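Local coordinates for haloacid dehalogenase-like hydrolase (Bacteroides thetaiotaomicron, PDB 4JB3), which removes the phosphate from D-ribitol 5-phosphate and D-ribitol 1-phosphate, and also dephosphorylates 5-amino-6-(5-phospho-D-ribitylamino)uracil, an intermediate of riboflavin synthesis, at residues Gln45-Leu50 with Lys83-Leu88. Sequence-based numbering, arbitrary orientation.
Sequences QAFIKL and KQLGDL
The backbone bond from Asp87 N to Lys83 O, 3.0 Å long, spans the helical turn that carries Leu85 toward Phe47 and Leu50. No hydrogen bond crosses between 45-50 and 83-88; on the 83-88 side one methyl, Leu85 CD2, makes the close approaches. It comes at the edge of the Phe47 ring, close to the ring plane, with CE2 at 3.9 Å and CD2 of the ring at 4.1 Å. The same methyl meets Leu50 CD1 at 3.9 Å, so it touches residues almost one turn apart. Leu85 extends with CG anti to its own N (chi1 178°) and crosses both partners at about a right angle. Helices 40-50 and 78-89 belong to the helical cap inserted between strands 26-29 and 125-130 of the Rossmann-like HAD core, a C1-type cap, and meet here far from the sodium site. Helix 95-103 packs against both: Leu50 and Phe47 touch Ala101, Leu85 touches Thr98, and Trp102 meets the Phe47 ring edge-to-face, as does Phe68 of helix 66-72. The three contact residues are buried, whereas Lys83 and Asp87 are exposed; their intrahelical salt bridge is very short and so doubtful in detail.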
loop_
_atom_site.group_PDB
_atom_site.type_symbol
_atom_site.label_atom_id
_atom_site.label_comp_id
_atom_site.label_asym_id
_atom_site.label_seq_id
_atom_site.Cartn_x
_atom_site.Cartn_y
_atom_site.Cartn_z
ATOM N N GLN A 45 -10.869 -13.776 -8.507
ATOM C CA GLN A 45 -11.997 -13.761 -9.444
ATOM C C GLN A 45 -11.742 -12.847 -10.644
ATOM O O GLN A 45 -12.061 -13.212 -11.778
ATOM C CB GLN A 45 -13.277 -13.313 -8.732
ATOM C CG GLN A 45 -13.864 -14.333 -7.769
ATOM C CD GLN A 45 -14.409 -15.559 -8.477
ATOM O OE1 GLN A 45 -15.217 -15.451 -9.403
ATOM N NE2 GLN A 45 -13.965 -16.735 -8.045
ATOM N N ALA A 46 -11.168 -11.670 -10.393
ATOM C CA ALA A 46 -10.935 -10.691 -11.452
ATOM C C ALA A 46 -9.910 -11.211 -12.448
ATOM O O ALA A 46 -10.048 -10.993 -13.657
ATOM C CB ALA A 46 -10.487 -9.367 -10.863
ATOM N N PHE A 47 -8.870 -11.877 -11.952
ATOM C CA PHE A 47 -7.876 -12.439 -12.865
ATOM C C PHE A 47 -8.362 -13.691 -13.583
ATOM O O PHE A 47 -8.011 -13.909 -14.742
ATOM C CB PHE A 47 -6.518 -12.647 -12.182
ATOM C CG PHE A 47 -5.719 -11.379 -12.055
ATOM C CD1 PHE A 47 -5.880 -10.539 -10.952
ATOM C CD2 PHE A 47 -4.830 -11.004 -13.057
ATOM C CE1 PHE A 47 -5.153 -9.359 -10.844
ATOM C CE2 PHE A 47 -4.096 -9.827 -12.955
ATOM C CZ PHE A 47 -4.258 -9.000 -11.852
ATOM N N ILE A 48 -9.177 -14.512 -12.921
ATOM C CA ILE A 48 -9.782 -15.662 -13.601
ATOM C C ILE A 48 -10.607 -15.190 -14.802
ATOM O O ILE A 48 -10.576 -15.814 -15.863
ATOM C CB ILE A 48 -10.644 -16.514 -12.636
ATOM C CG1 ILE A 48 -9.739 -17.286 -11.674
ATOM C CG2 ILE A 48 -11.537 -17.475 -13.408
ATOM C CD1 ILE A 48 -10.484 -18.016 -10.566
ATOM N N LYS A 49 -11.288 -14.054 -14.644
ATOM C CA LYS A 49 -12.107 -13.470 -15.708
ATOM C C LYS A 49 -11.284 -13.198 -16.976
ATOM O O LYS A 49 -11.804 -13.310 -18.086
ATOM C CB LYS A 49 -12.789 -12.185 -15.212
ATOM C CG LYS A 49 -13.609 -11.449 -16.269
ATOM C CD LYS A 49 -14.414 -10.300 -15.669
ATOM C CE LYS A 49 -15.171 -9.533 -16.747
ATOM N NZ LYS A 49 -16.043 -8.471 -16.173
ATOM N N LEU A 50 -10.003 -12.872 -16.797
ATOM C CA LEU A 50 -9.096 -12.633 -17.931
ATOM C C LEU A 50 -8.619 -13.911 -18.598
ATOM O O LEU A 50 -8.084 -13.868 -19.710
ATOM C CB LEU A 50 -7.852 -11.872 -17.481
ATOM C CG LEU A 50 -7.966 -10.469 -16.912
ATOM C CD1 LEU A 50 -6.568 -9.959 -16.615
ATOM C CD2 LEU A 50 -8.678 -9.552 -17.887
ATOM N N LYS A 83 1.666 -8.233 -21.681
ATOM C CA LYS A 83 2.023 -9.214 -22.697
ATOM C C LYS A 83 2.219 -10.606 -22.084
ATOM O O LYS A 83 1.659 -11.595 -22.568
ATOM C CB LYS A 83 3.292 -8.747 -23.428
ATOM C CG LYS A 83 3.607 -9.502 -24.702
ATOM C CD LYS A 83 4.451 -10.728 -24.441
ATOM C CE LYS A 83 4.772 -11.430 -25.746
ATOM N NZ LYS A 83 5.313 -12.795 -25.524
ATOM N N GLN A 84 3.026 -10.697 -21.034
ATOM C CA GLN A 84 3.307 -12.007 -20.449
ATOM C C GLN A 84 2.102 -12.628 -19.740
ATOM O O GLN A 84 1.929 -13.849 -19.781
ATOM C CB GLN A 84 4.550 -11.955 -19.551
ATOM C CG GLN A 84 5.818 -11.678 -20.361
ATOM C CD GLN A 84 7.093 -11.742 -19.545
ATOM O OE1 GLN A 84 7.199 -12.508 -18.591
ATOM N NE2 GLN A 84 8.075 -10.938 -19.927
ATOM N N LEU A 85 1.268 -11.797 -19.110
ATOM C CA LEU A 85 0.017 -12.280 -18.531
ATOM C C LEU A 85 -0.893 -12.821 -19.629
ATOM O O LEU A 85 -1.486 -13.891 -19.488
ATOM C CB LEU A 85 -0.678 -11.167 -17.748
ATOM C CG LEU A 85 -2.032 -11.515 -17.130
ATOM C CD1 LEU A 85 -1.863 -12.604 -16.096
ATOM C CD2 LEU A 85 -2.658 -10.265 -16.501
ATOM N N GLY A 86 -0.986 -12.094 -20.741
ATOM C CA GLY A 86 -1.771 -12.546 -21.874
ATOM C C GLY A 86 -1.304 -13.888 -22.408
ATOM O O GLY A 86 -2.116 -14.727 -22.804
ATOM N N ASP A 87 0.008 -14.098 -22.433
ATOM C CA ASP A 87 0.534 -15.373 -22.920
ATOM C C ASP A 87 0.101 -16.511 -21.990
ATOM O O ASP A 87 -0.212 -17.609 -22.451
ATOM C CB ASP A 87 2.062 -15.337 -23.020
ATOM C CG ASP A 87 2.570 -14.406 -24.107
ATOM O OD1 ASP A 87 1.786 -13.989 -24.985
ATOM O OD2 ASP A 87 3.779 -14.099 -24.080
ATOM N N LEU A 88 0.083 -16.244 -20.685
ATOM C CA LEU A 88 -0.439 -17.214 -19.723
ATOM C C LEU A 88 -1.920 -17.499 -19.955
ATOM O O LEU A 88 -2.370 -18.646 -19.833
ATOM C CB LEU A 88 -0.252 -16.718 -18.288
ATOM C CG LEU A 88 1.161 -16.728 -17.702
ATOM C CD1 LEU A 88 1.139 -16.242 -16.265
ATOM C CD2 LEU A 88 1.754 -18.117 -17.768
#